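Local coordinates for Pre-mRNA splicing helicase-like protein (Chaetomium thermophilum, PDB 4RVQ) that acts in pre-mRNA splicing as the spliceosomal helicase Brr2, whose noncanonical PWI domain probably serves protein or RNA interactions, at residues Arg30-Ala35 with His39-Ser44; Thr109-Met114 with Trp121-Leu126; Glu18-Ala21 with Gln25-Ile28. All blocks are in the same frame, centred on the assembly; numbering follows the deposited sequence.

Contact 1. Residues Arg30-Ala35 with His39-Ser44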
ATOM      1  N   ARG A  30       5.698 -11.037  -6.597  1.00 11.84           N
ATOM      2  CA  ARG A  30       5.489 -12.445  -6.311  1.00 13.84           C
ATOM      3  C   ARG A  30       4.498 -13.074  -7.258  1.00 14.77           C
ATOM      4  O   ARG A  30       4.566 -14.271  -7.492  1.00 18.45           O
ATOM      5  CB  ARG A  30       4.995 -12.607  -4.902  1.00 18.03           C
ATOM      6  CG  ARG A  30       6.073 -12.266  -3.931  1.00 23.00           C
ATOM      7  CD  ARG A  30       5.948 -12.998  -2.620  1.00 27.90           C
ATOM      8  NE  ARG A  30       6.879 -12.417  -1.661  1.00 31.26           N
ATOM      9  CZ  ARG A  30       6.584 -11.384  -0.870  1.00 33.53           C
ATOM     10  NH1 ARG A  30       5.370 -10.834  -0.914  1.00 34.30           N
ATOM     11  NH2 ARG A  30       7.496 -10.882  -0.040  1.00 33.55           N
ATOM     12  N   VAL A  31       3.591 -12.262  -7.814  1.00 13.80           N
ATOM     13  CA  VAL A  31       2.592 -12.699  -8.781  1.00 14.05           C
ATOM     14  C   VAL A  31       3.040 -12.405 -10.225  1.00 13.05           C
ATOM     15  O   VAL A  31       2.699 -13.161 -11.133  1.00 14.77           O
ATOM     16  CB  VAL A  31       1.223 -11.971  -8.543  1.00 17.11           C
ATOM     17  CG1 VAL A  31       0.255 -12.309  -9.651  1.00 19.64           C
ATOM     18  CG2 VAL A  31       0.649 -12.263  -7.198  1.00 20.51           C
ATOM     19  N   TYR A  32       3.761 -11.310 -10.430  1.00 11.06           N
ATOM     20  CA  TYR A  32       4.210 -10.856 -11.738  1.00 11.07           C
ATOM     21  C   TYR A  32       5.729 -10.721 -11.695  1.00 11.47           C
ATOM     22  O   TYR A  32       6.259  -9.658 -11.374  1.00 11.26           O
ATOM     23  CB  TYR A  32       3.574  -9.501 -12.075  1.00 12.02           C
ATOM     24  CG  TYR A  32       2.067  -9.590 -12.188  1.00 11.55           C
ATOM     25  CD1 TYR A  32       1.471 -10.084 -13.336  1.00 12.35           C
ATOM     26  CD2 TYR A  32       1.249  -9.246 -11.129  1.00 12.19           C
ATOM     27  CE1 TYR A  32       0.087 -10.220 -13.425  1.00 12.41           C
ATOM     28  CE2 TYR A  32      -0.125  -9.369 -11.212  1.00 12.54           C
ATOM     29  CZ  TYR A  32      -0.695  -9.869 -12.339  1.00 12.36           C
ATOM     30  OH  TYR A  32      -2.061  -9.998 -12.421  1.00 13.49           O
ATOM     31  N   PRO A  33       6.453 -11.798 -11.990  1.00 11.82           N
ATOM     32  CA  PRO A  33       7.918 -11.746 -11.849  1.00 13.13           C
ATOM     33  C   PRO A  33       8.629 -10.877 -12.886  1.00 12.93           C
ATOM     34  O   PRO A  33       9.779 -10.516 -12.669  1.00 13.14           O
ATOM     35  CB  PRO A  33       8.316 -13.219 -12.020  1.00 16.69           C
ATOM     36  CG  PRO A  33       7.200 -13.802 -12.864  1.00 17.87           C
ATOM     37  CD  PRO A  33       5.965 -13.143 -12.341  1.00 15.33           C
ATOM     38  N   ASP A  34       7.970 -10.520 -13.971  1.00 11.65           N
ATOM     39  CA  ASP A  34       8.617  -9.687 -14.974  1.00 11.72           C
ATOM     40  C   ASP A  34       8.873  -8.313 -14.429  1.00 10.21           C
ATOM     41  O   ASP A  34       7.987  -7.688 -13.850  1.00 10.17           O
ATOM     42  CB  ASP A  34       7.756  -9.583 -16.231  1.00 13.51           C
ATOM     43  CG  ASP A  34       8.407  -8.736 -17.279  1.00 13.86           C
ATOM     44  OD1 ASP A  34       9.454  -9.177 -17.841  1.00 16.29           O
ATOM     45  OD2 ASP A  34       7.920  -7.620 -17.504  1.00 13.23           O
ATOM     46  N   ALA A  35      10.097  -7.806 -14.609  1.00 10.87           N
ATOM     47  CA  ALA A  35      10.467  -6.522 -14.021  1.00 10.29           C
ATOM     48  C   ALA A  35       9.628  -5.374 -14.554  1.00  9.78           C
ATOM     49  O   ALA A  35       9.206  -4.506 -13.799  1.00 10.25           O
ATOM     50  CB  ALA A  35      11.953  -6.261 -14.235  1.00 11.87           C
ATOM     51  N   HIS A  39       6.601  -3.373 -12.376  1.00  8.05           N
ATOM     52  CA  HIS A  39       6.775  -1.962 -12.123  1.00  8.34           C
ATOM     53  C   HIS A  39       5.553  -1.168 -12.633  1.00  7.46           C
ATOM     54  O   HIS A  39       5.069  -0.264 -11.945  1.00  7.99           O
ATOM     55  CB  HIS A  39       8.067  -1.422 -12.710  1.00  9.18           C
ATOM     56  CG  HIS A  39       8.303  -0.007 -12.289  1.00  9.10           C
ATOM     57  ND1 HIS A  39       7.850   1.081 -13.005  1.00 10.46           N
ATOM     58  CD2 HIS A  39       8.814   0.500 -11.141  1.00 10.39           C
ATOM     59  CE1 HIS A  39       8.131   2.195 -12.353  1.00 11.21           C
ATOM     60  NE2 HIS A  39       8.730   1.873 -11.224  1.00 11.27           N
ATOM     61  N   ASP A  40       5.068  -1.495 -13.842  1.00  7.73           N
ATOM     62  CA  ASP A  40       3.846  -0.865 -14.320  1.00  8.73           C
ATOM     63  C   ASP A  40       2.721  -1.019 -13.310  1.00  8.16           C
ATOM     64  O   ASP A  40       1.993  -0.063 -13.029  1.00  8.72           O
ATOM     65  CB  ASP A  40       3.367  -1.534 -15.606  1.00  8.23           C
ATOM     66  CG  ASP A  40       4.093  -1.097 -16.870  1.00  9.50           C
ATOM     67  OD1 ASP A  40       4.926  -0.170 -16.832  1.00 10.94           O
ATOM     68  OD2 ASP A  40       3.809  -1.735 -17.906  1.00 11.60           O
ATOM     69  N   LYS A  41       2.545  -2.241 -12.791  1.00  7.18           N
ATOM     70  CA  LYS A  41       1.443  -2.503 -11.893  1.00  7.37           C
ATOM     71  C   LYS A  41       1.620  -1.771 -10.560  1.00  7.04           C
ATOM     72  O   LYS A  41       0.635  -1.402  -9.927  1.00  7.71           O
ATOM     73  CB  LYS A  41       1.234  -3.998 -11.719  1.00  8.34           C
ATOM     74  CG  LYS A  41       0.747  -4.687 -13.012  1.00 10.97           C
ATOM     75  CD  LYS A  41       0.172  -6.078 -12.856  1.00 11.99           C
ATOM     76  CE  LYS A  41      -0.268  -6.715 -14.135  1.00 12.84           C
ATOM     77  NZ  LYS A  41      -1.423  -6.028 -14.796  1.00 12.30           N
ATOM     78  N   THR A  42       2.860  -1.561 -10.122  1.00  7.22           N
ATOM     79  CA  THR A  42       3.128  -0.798  -8.916  1.00  7.42           C
ATOM     80  C   THR A  42       2.671   0.649  -9.105  1.00  7.40           C
ATOM     81  O   THR A  42       1.974   1.204  -8.263  1.00  7.54           O
ATOM     82  CB  THR A  42       4.612  -0.872  -8.545  1.00  7.60           C
ATOM     83  OG1 THR A  42       4.997  -2.229  -8.340  1.00  7.81           O
ATOM     84  CG2 THR A  42       4.943  -0.093  -7.312  1.00  8.44           C
ATOM     85  N   THR A  43       3.090   1.257 -10.202  1.00  7.97           N
ATOM     86  CA  THR A  43       2.682   2.620 -10.507  1.00  9.04           C
ATOM     87  C   THR A  43       1.162   2.758 -10.565  1.00  7.99           C
ATOM     88  O   THR A  43       0.579   3.671  -9.964  1.00  8.33           O
ATOM     89  CB  THR A  43       3.316   3.067 -11.848  1.00 10.01           C
ATOM     90  OG1 THR A  43       4.731   2.995 -11.718  1.00 11.04           O
ATOM     91  CG2 THR A  43       2.913   4.476 -12.199  1.00 11.69           C
ATOM     92  N   SER A  44       0.540   1.823 -11.269  1.00  7.97           N
ATOM     93  CA  SER A  44      -0.916   1.863 -11.391  0.76  8.98           C
ATOM     94  C   SER A  44      -1.616   1.631 -10.051  1.00  7.25           C
ATOM     95  O   SER A  44      -2.587   2.322  -9.714  1.00  8.65           O
ATOM     96  CB  SER A  44      -1.399   0.837 -12.384  0.76 10.40           C
ATOM     97  OG  SER A  44      -0.914   1.138 -13.670  0.76 11.42           O
TER
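Y32 and K41 meet across the connection from helix 23-29 to helix 35-50, the lysine chain lying over one face of the phenol ring. V31, just ahead, covers the opposite face: its CG1 sits 3.3 Å above the ring plane, toward the rim. Y32 turns CG anti to its own carbonyl carbon (chi1 -63°), which swings the ring beside helix 35-50, and the two side chains cross at about a right angle. CE of K41 makes the closest touch of this pair, 3.6 Å from CE1 of Y32, as a CH-pi contact; CD of K41 follows over the same face, 3.7 Å from CE2 of Y32. The lysine chain bends at its last torsion, and NZ of K41 stays over the face as a cation-pi partner, 5.0 Å from the Y32 ring centroid and 24° off its normal. That ammonium also donates to the carbonyl of L73, while the Y32 hydroxyl pairs with D75. D34 then occupies the N-cap position of helix 35-50, its OD2 bonded to the backbone N of I37. A35 begins the helix, its O accepting the backbone N of H39 at 3.2 Å with an N-H...O angle of 149°, the i to i+4 bond of the first turn. Were Y32 an alanine, the K41 methylenes would probably lose their aromatic platform and D75 its phenol partner. The chemistry suggests a lysine charge shared between a carbonyl oxygen and a pi cloud, with apolar methylenes rather than the ammonium in closest contact with the ring.

Contact 2. Residues Thr109-Met114 with Trp121-Leu126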
ATOM      1  N   THR A 109       7.188  17.910   3.932  1.00  7.78           N
ATOM      2  CA  THR A 109       5.946  18.133   3.237  1.00  7.96           C
ATOM      3  C   THR A 109       5.015  16.920   3.374  1.00  7.24           C
ATOM      4  O   THR A 109       3.819  17.056   3.672  1.00  8.12           O
ATOM      5  CB  THR A 109       6.227  18.435   1.770  1.00  9.93           C
ATOM      6  OG1 THR A 109       6.879  19.703   1.692  1.00 12.14           O
ATOM      7  CG2 THR A 109       4.969  18.478   0.966  1.00 13.12           C
ATOM      8  N   ILE A 110       5.569  15.736   3.145  1.00  6.89           N
ATOM      9  CA  ILE A 110       4.785  14.504   3.229  1.00  7.20           C
ATOM     10  C   ILE A 110       4.270  14.268   4.646  1.00  6.51           C
ATOM     11  O   ILE A 110       3.104  13.914   4.848  1.00  7.26           O
ATOM     12  CB  ILE A 110       5.582  13.275   2.714  1.00  6.45           C
ATOM     13  CG1 ILE A 110       5.861  13.454   1.198  1.00  8.18           C
ATOM     14  CG2 ILE A 110       4.844  12.014   3.016  1.00  7.72           C
ATOM     15  CD1 ILE A 110       6.960  12.552   0.656  1.00  9.07           C
ATOM     16  N   GLU A 111       5.124  14.472   5.632  1.00  7.11           N
ATOM     17  CA  GLU A 111       4.722  14.282   7.017  1.00  7.49           C
ATOM     18  C   GLU A 111       3.612  15.251   7.405  1.00  7.22           C
ATOM     19  O   GLU A 111       2.658  14.852   8.125  1.00  8.01           O
ATOM     20  CB  GLU A 111       5.953  14.414   7.926  1.00  7.02           C
ATOM     21  CG  GLU A 111       6.922  13.276   7.743  1.00  7.07           C
ATOM     22  CD  GLU A 111       8.328  13.492   8.274  1.00  7.47           C
ATOM     23  OE1 GLU A 111       8.687  14.584   8.740  1.00  9.26           O
ATOM     24  OE2 GLU A 111       9.111  12.515   8.224  1.00  9.01           O
ATOM     25  N   ARG A 112       3.704  16.507   6.987  1.00  7.09           N
ATOM     26  CA  ARG A 112       2.644  17.461   7.267  1.00  7.11           C
ATOM     27  C   ARG A 112       1.357  17.049   6.565  1.00  7.07           C
ATOM     28  O   ARG A 112       0.267  17.118   7.176  1.00  8.12           O
ATOM     29  CB  ARG A 112       3.036  18.857   6.822  1.00  8.60           C
ATOM     30  CG  ARG A 112       4.137  19.491   7.594  1.00 10.73           C
ATOM     31  CD  ARG A 112       4.358  20.882   7.050  1.00 15.69           C
ATOM     32  NE  ARG A 112       5.251  21.655   7.860  1.00 17.45           N
ATOM     33  CZ  ARG A 112       5.011  22.895   8.278  1.00 15.55           C
ATOM     34  NH1 ARG A 112       3.905  23.553   7.913  1.00 18.17           N
ATOM     35  NH2 ARG A 112       5.914  23.492   9.020  1.00 19.42           N
ATOM     36  N   GLU A 113       1.455  16.616   5.308  1.00  7.76           N
ATOM     37  CA  GLU A 113       0.257  16.193   4.589  1.00  7.90           C
ATOM     38  C   GLU A 113      -0.396  14.990   5.245  1.00  6.89           C
ATOM     39  O   GLU A 113      -1.633  14.949   5.366  1.00  8.11           O
ATOM     40  CB  GLU A 113       0.581  15.893   3.115  1.00  9.02           C
ATOM     41  CG  GLU A 113       0.927  17.150   2.310  1.00 12.13           C
ATOM     42  CD  GLU A 113       1.284  16.878   0.845  1.00 15.00           C
ATOM     43  OE1 GLU A 113       1.390  15.715   0.424  1.00 18.60           O
ATOM     44  OE2 GLU A 113       1.479  17.874   0.084  0.76 13.39           O
ATOM     45  N   MET A 114       0.395  14.034   5.687  1.00  6.76           N
ATOM     46  CA  MET A 114      -0.157  12.900   6.395  1.00  7.00           C
ATOM     47  C   MET A 114      -0.902  13.342   7.635  1.00  6.92           C
ATOM     48  O   MET A 114      -2.003  12.866   7.898  1.00  7.39           O
ATOM     49  CB  MET A 114       0.955  11.917   6.741  1.00  6.69           C
ATOM     50  CG  MET A 114       1.485  11.129   5.542  1.00  7.20           C
ATOM     51  SD  MET A 114       2.871  10.052   5.861  1.00  7.68           S
ATOM     52  CE  MET A 114       2.053   8.801   6.778  1.00  8.49           C
ATOM     53  N   TRP A 121      -1.563   8.527  13.305  1.00  6.86           N
ATOM     54  CA  TRP A 121      -1.401   7.169  13.786  1.00  7.07           C
ATOM     55  C   TRP A 121      -0.336   6.396  13.013  1.00  6.90           C
ATOM     56  O   TRP A 121       0.377   5.587  13.574  1.00  8.09           O
ATOM     57  CB  TRP A 121      -2.740   6.419  13.773  1.00  8.18           C
ATOM     58  CG  TRP A 121      -3.278   5.984  12.471  1.00  7.26           C
ATOM     59  CD1 TRP A 121      -4.122   6.689  11.613  1.00  8.12           C
ATOM     60  CD2 TRP A 121      -3.043   4.720  11.841  1.00  7.62           C
ATOM     61  NE1 TRP A 121      -4.384   5.932  10.494  1.00  8.87           N
ATOM     62  CE2 TRP A 121      -3.760   4.714  10.612  1.00  8.25           C
ATOM     63  CE3 TRP A 121      -2.330   3.585  12.218  1.00  8.07           C
ATOM     64  CZ2 TRP A 121      -3.764   3.615   9.765  1.00  9.12           C
ATOM     65  CZ3 TRP A 121      -2.338   2.513  11.384  1.00  8.99           C
ATOM     66  CH2 TRP A 121      -3.058   2.535  10.169  1.00  9.38           C
ATOM     67  N   ILE A 122      -0.230   6.665  11.712  1.00  6.36           N
ATOM     68  CA  ILE A 122       0.768   5.993  10.885  1.00  6.56           C
ATOM     69  C   ILE A 122       2.169   6.501  11.198  1.00  6.59           C
ATOM     70  O   ILE A 122       3.105   5.707  11.324  1.00  7.27           O
ATOM     71  CB  ILE A 122       0.455   6.130   9.388  1.00  6.63           C
ATOM     72  CG1 ILE A 122      -0.926   5.522   9.086  1.00  7.62           C
ATOM     73  CG2 ILE A 122       1.559   5.492   8.563  1.00  7.21           C
ATOM     74  CD1 ILE A 122      -1.308   5.615   7.609  1.00  8.01           C
ATOM     75  N   LEU A 123       2.312   7.797  11.349  1.00  6.75           N
ATOM     76  CA  LEU A 123       3.583   8.373  11.736  1.00  8.32           C
ATOM     77  C   LEU A 123       4.027   7.904  13.116  1.00  7.78           C
ATOM     78  O   LEU A 123       5.208   7.662  13.338  1.00  8.19           O
ATOM     79  CB  LEU A 123       3.536   9.889  11.664  1.00  9.32           C
ATOM     80  CG  LEU A 123       3.349  10.426  10.254  1.00 11.04           C
ATOM     81  CD1 LEU A 123       3.115  11.941  10.292  1.00 17.05           C
ATOM     82  CD2 LEU A 123       4.541  10.056   9.337  1.00 13.55           C
ATOM     83  N   ASP A 124       3.075   7.769  14.060  1.00  8.98           N
ATOM     84  CA  ASP A 124       3.412   7.235  15.365  1.00  9.07           C
ATOM     85  C   ASP A 124       3.917   5.818  15.255  1.00  8.39           C
ATOM     86  O   ASP A 124       4.874   5.422  15.932  1.00 10.86           O
ATOM     87  CB  ASP A 124       2.185   7.237  16.270  1.00 11.65           C
ATOM     88  CG  ASP A 124       1.834   8.598  16.816  1.00 14.97           C
ATOM     89  OD1 ASP A 124       2.620   9.548  16.741  1.00 14.76           O
ATOM     90  OD2 ASP A 124       0.727   8.717  17.394  1.00 19.37           O
ATOM     91  N   GLU A 125       3.305   5.021  14.395  1.00  9.74           N
ATOM     92  CA  GLU A 125       3.771   3.659  14.190  1.00 10.51           C
ATOM     93  C   GLU A 125       5.195   3.673  13.609  1.00 10.03           C
ATOM     94  O   GLU A 125       6.076   2.914  14.030  1.00 11.50           O
ATOM     95  CB  GLU A 125       2.825   2.969  13.212  1.00 14.63           C
ATOM     96  CG  GLU A 125       2.494   1.639  13.555  1.00 15.44           C
ATOM     97  CD  GLU A 125       1.582   0.885  12.647  1.00 10.33           C
ATOM     98  OE1 GLU A 125       0.457   0.595  13.078  1.00 16.14           O
ATOM     99  OE2 GLU A 125       1.961   0.425  11.609  1.00 10.99           O
ATOM    100  N   LEU A 126       5.417   4.520  12.606  1.00  8.20           N
ATOM    101  CA  LEU A 126       6.699   4.523  11.900  1.00  9.21           C
ATOM    102  C   LEU A 126       7.838   4.977  12.807  1.00  9.07           C
ATOM    103  O   LEU A 126       8.884   4.343  12.856  1.00 12.05           O
ATOM    104  CB  LEU A 126       6.610   5.443  10.689  1.00  8.92           C
ATOM    105  CG  LEU A 126       7.851   5.529   9.826  1.00  9.37           C
ATOM    106  CD1 LEU A 126       8.156   4.163   9.240  1.00 12.18           C
ATOM    107  CD2 LEU A 126       7.672   6.564   8.752  1.00  9.74           C
TER
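L123 and M114 carry most of this buried contact between helix 104-116 and helix 120-127. The axes of segments 109-114 and 121-126 approach to 10.5 Å, their N-to-C directions 129° from each other. L123 and M114 both point into the space between them. L123 divides its work between its two methyls. CD1 of L123 lies against the backbone of helix 104-116, 3.7 Å from the carbonyl O of E111, and also comes within 4.2 Å of CB of M114. CD2 of L123 takes the outer part of the methionine instead, 3.9 Å from SD and 3.8 Å from CE of M114. M114 leaves its helix extended and bends only at its last torsion (chi3 72°), which carries CE toward helix 120-127. There the methyl fits between two neighbours in sequence, meeting CG2 of I122 at 3.8 Å as well as the L123 branch. The M114 and I122 side chains cross at about a right angle. E111 adds its CG, 4.3 Å from CD2 of L123, while its carboxylate is engaged by the hydroxyl of Y127 at the end of helix 120-127. M114 also touches W94, which ties the pair to helix 89-99 within the all-helical PWI-like domain. The side chains that meet are mainly apolar, methyl, thioether and methylene groups, with the E111 carbonyl O touched by a methyl. The hold of the contact probably comes from shape and exclusion of water.

Contact 3. Residues Glu18-Ala21 with Gln25-Ile28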
ATOM      1  N   GLU A  18       7.658  -1.832   7.859  1.00  7.66           N
ATOM      2  CA  GLU A  18       7.852  -2.825   6.811  1.00  7.37           C
ATOM      3  C   GLU A  18       7.768  -2.202   5.425  1.00  6.85           C
ATOM      4  O   GLU A  18       8.247  -2.794   4.470  1.00  7.72           O
ATOM      5  CB  GLU A  18       6.836  -3.954   6.929  1.00  7.48           C
ATOM      6  CG  GLU A  18       6.917  -4.690   8.231  1.00  7.71           C
ATOM      7  CD  GLU A  18       6.014  -5.890   8.240  1.00  8.23           C
ATOM      8  OE1 GLU A  18       6.314  -6.856   7.487  1.00  8.88           O
ATOM      9  OE2 GLU A  18       4.978  -5.897   8.970  1.00  8.54           O
ATOM     10  N   ILE A  19       7.112  -1.065   5.286  1.00  6.79           N
ATOM     11  CA  ILE A  19       6.814  -0.507   3.970  1.00  6.47           C
ATOM     12  C   ILE A  19       7.958   0.363   3.484  1.00  6.99           C
ATOM     13  O   ILE A  19       7.929   1.574   3.602  1.00  8.38           O
ATOM     14  CB  ILE A  19       5.441   0.179   3.931  1.00  7.37           C
ATOM     15  CG1 ILE A  19       4.353  -0.837   4.379  1.00  8.45           C
ATOM     16  CG2 ILE A  19       5.140   0.689   2.510  1.00  8.51           C
ATOM     17  CD1 ILE A  19       2.955  -0.355   4.324  1.00 10.93           C
ATOM     18  N   ASP A  20       9.006  -0.300   3.005  1.00  7.03           N
ATOM     19  CA  ASP A  20      10.118   0.352   2.360  1.00  6.94           C
ATOM     20  C   ASP A  20       9.689   0.811   0.968  1.00  6.63           C
ATOM     21  O   ASP A  20       8.555   0.576   0.494  1.00  6.38           O
ATOM     22  CB  ASP A  20      11.322  -0.592   2.300  1.00  8.90           C
ATOM     23  CG  ASP A  20      11.000  -1.842   1.546  1.00  8.76           C
ATOM     24  OD1 ASP A  20      10.320  -2.686   2.137  1.00 11.40           O
ATOM     25  OD2 ASP A  20      11.394  -1.967   0.339  1.00  9.04           O
ATOM     26  N   ALA A  21      10.610   1.479   0.258  1.00  6.95           N
ATOM     27  CA  ALA A  21      10.352   2.034  -1.059  1.00  6.21           C
ATOM     28  C   ALA A  21       9.893   1.004  -2.088  1.00  5.79           C
ATOM     29  O   ALA A  21       9.247   1.399  -3.071  1.00  6.73           O
ATOM     30  CB  ALA A  21      11.624   2.694  -1.570  1.00  7.44           C
ATOM     31  N   GLN A  25       6.038  -3.118  -4.755  1.00  6.12           N
ATOM     32  CA  GLN A  25       6.566  -3.793  -5.922  1.00  6.43           C
ATOM     33  C   GLN A  25       6.897  -5.240  -5.609  1.00  6.72           C
ATOM     34  O   GLN A  25       6.677  -6.134  -6.440  1.00  6.99           O
ATOM     35  CB  GLN A  25       7.767  -3.020  -6.452  1.00  6.72           C
ATOM     36  CG  GLN A  25       8.230  -3.575  -7.774  1.00  7.17           C
ATOM     37  CD  GLN A  25       9.276  -2.730  -8.468  1.00  8.14           C
ATOM     38  OE1 GLN A  25       9.423  -1.551  -8.182  1.00  8.61           O
ATOM     39  NE2 GLN A  25       9.980  -3.335  -9.392  1.00  9.12           N
ATOM     40  N   ARG A  26       7.452  -5.515  -4.422  1.00  7.07           N
ATOM     41  CA  ARG A  26       7.756  -6.899  -4.043  0.56  8.36           C
ATOM     42  C   ARG A  26       6.514  -7.719  -3.853  1.00  7.94           C
ATOM     43  O   ARG A  26       6.494  -8.888  -4.234  1.00 10.22           O
ATOM     44  CB  ARG A  26       8.565  -7.033  -2.766  0.56  9.76           C
ATOM     45  CG  ARG A  26       9.969  -6.641  -2.892  0.56  8.48           C
ATOM     46  CD  ARG A  26      10.808  -7.120  -1.691  0.56  9.89           C
ATOM     47  NE  ARG A  26      10.289  -6.672  -0.399  0.56  8.64           N
ATOM     48  CZ  ARG A  26      10.431  -5.446   0.100  0.56  7.87           C
ATOM     49  NH1 ARG A  26      11.110  -4.512  -0.554  0.56  7.96           N
ATOM     50  NH2 ARG A  26       9.889  -5.141   1.268  0.56  8.06           N
ATOM     51  N   GLN A  27       5.451  -7.133  -3.301  1.00  7.77           N
ATOM     52  CA  GLN A  27       4.230  -7.930  -3.171  0.62  8.27           C
ATOM     53  C   GLN A  27       3.687  -8.272  -4.547  1.00  9.62           C
ATOM     54  O   GLN A  27       3.247  -9.395  -4.787  1.00 11.65           O
ATOM     55  CB  GLN A  27       3.151  -7.200  -2.388  0.62  8.39           C
ATOM     56  CG  GLN A  27       3.573  -6.588  -1.095  0.62  9.09           C
ATOM     57  CD  GLN A  27       4.492  -7.496  -0.292  0.62  7.96           C
ATOM     58  OE1 GLN A  27       4.088  -8.599   0.092  0.62 10.37           O
ATOM     59  NE2 GLN A  27       5.720  -7.039  -0.018  0.62  8.97           N
ATOM     60  N   ILE A  28       3.682  -7.309  -5.459  1.00  8.45           N
ATOM     61  CA  ILE A  28       3.185  -7.527  -6.802  1.00  8.30           C
ATOM     62  C   ILE A  28       4.099  -8.483  -7.563  1.00  8.60           C
ATOM     63  O   ILE A  28       3.624  -9.347  -8.313  1.00  9.57           O
ATOM     64  CB  ILE A  28       3.087  -6.174  -7.507  1.00  8.30           C
ATOM     65  CG1 ILE A  28       1.969  -5.347  -6.858  1.00  8.53           C
ATOM     66  CG2 ILE A  28       2.892  -6.368  -9.014  1.00  9.86           C
ATOM     67  CD1 ILE A  28       1.835  -3.923  -7.431  1.00  8.98           C
TER
HETATM   68  O   HOH W   1       6.901  -0.413  -4.160  1.00  7.17           O
HETATM   69  O   HOH W   2       8.583   0.404  -6.286  1.00  8.30           O
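D20 and R26 join in a salt bridge between the loop leading into helix 23-29 and the helix itself, in one of the two deposited conformers of R26. From CB of D20, CG is set between the backbone N and the carbonyl carbon (chi1 59°), and the carboxylate reaches toward the arginine. CG lies at the edge of the guanidinium and in its plane, 3.4 Å from NH1 of R26. OD1 of D20 accepts from NH2 of R26 at 2.6 Å, almost straight at 173°. It also sits close to the carbonyl O of E18, a second acceptor, an unfavourable pairing that the nearby guanidinium is likely to ease. The backbone here makes an inverse gamma turn centred on I19, with a weak bond from D20 N to E18 O. OD2 of D20 completes the end-on, bidentate pair with NH1 of R26 at 2.7 Å and takes the backbone N of Y22 as well. Both oxygens present their syn lone pairs, and carboxylate and guanidinium planes are 11° apart. Beside the bridge, one water donates to A21 O and accepts from Q25 N at 2.9 Å; a second donates to Q25 OE1 and weakly to A21 O.

In the fold
Along the chain contact 3 comes first, contact 1 next and contact 2 last, each closing before the following one opens, and all within the N-terminal helicase PWI domain. Contacts 3 and 1 are surface neighbours, their centres about 11 Å apart: helix 23-29 packs on helix 35-50, where Q25 and I28 of contact 3 touch T42 of contact 1. Contact 2 is buried and lies on the opposite side of the chain's centre from contact 1, about 26 Å away between centres. Contact 3 lies about 18 Å from contact 2 between centres, without touching it. Contacts 3 and 1 thus fix the loops leading into helices 23-29 and 35-50, and contact 2 pairs the last two helices of the all-helical domain.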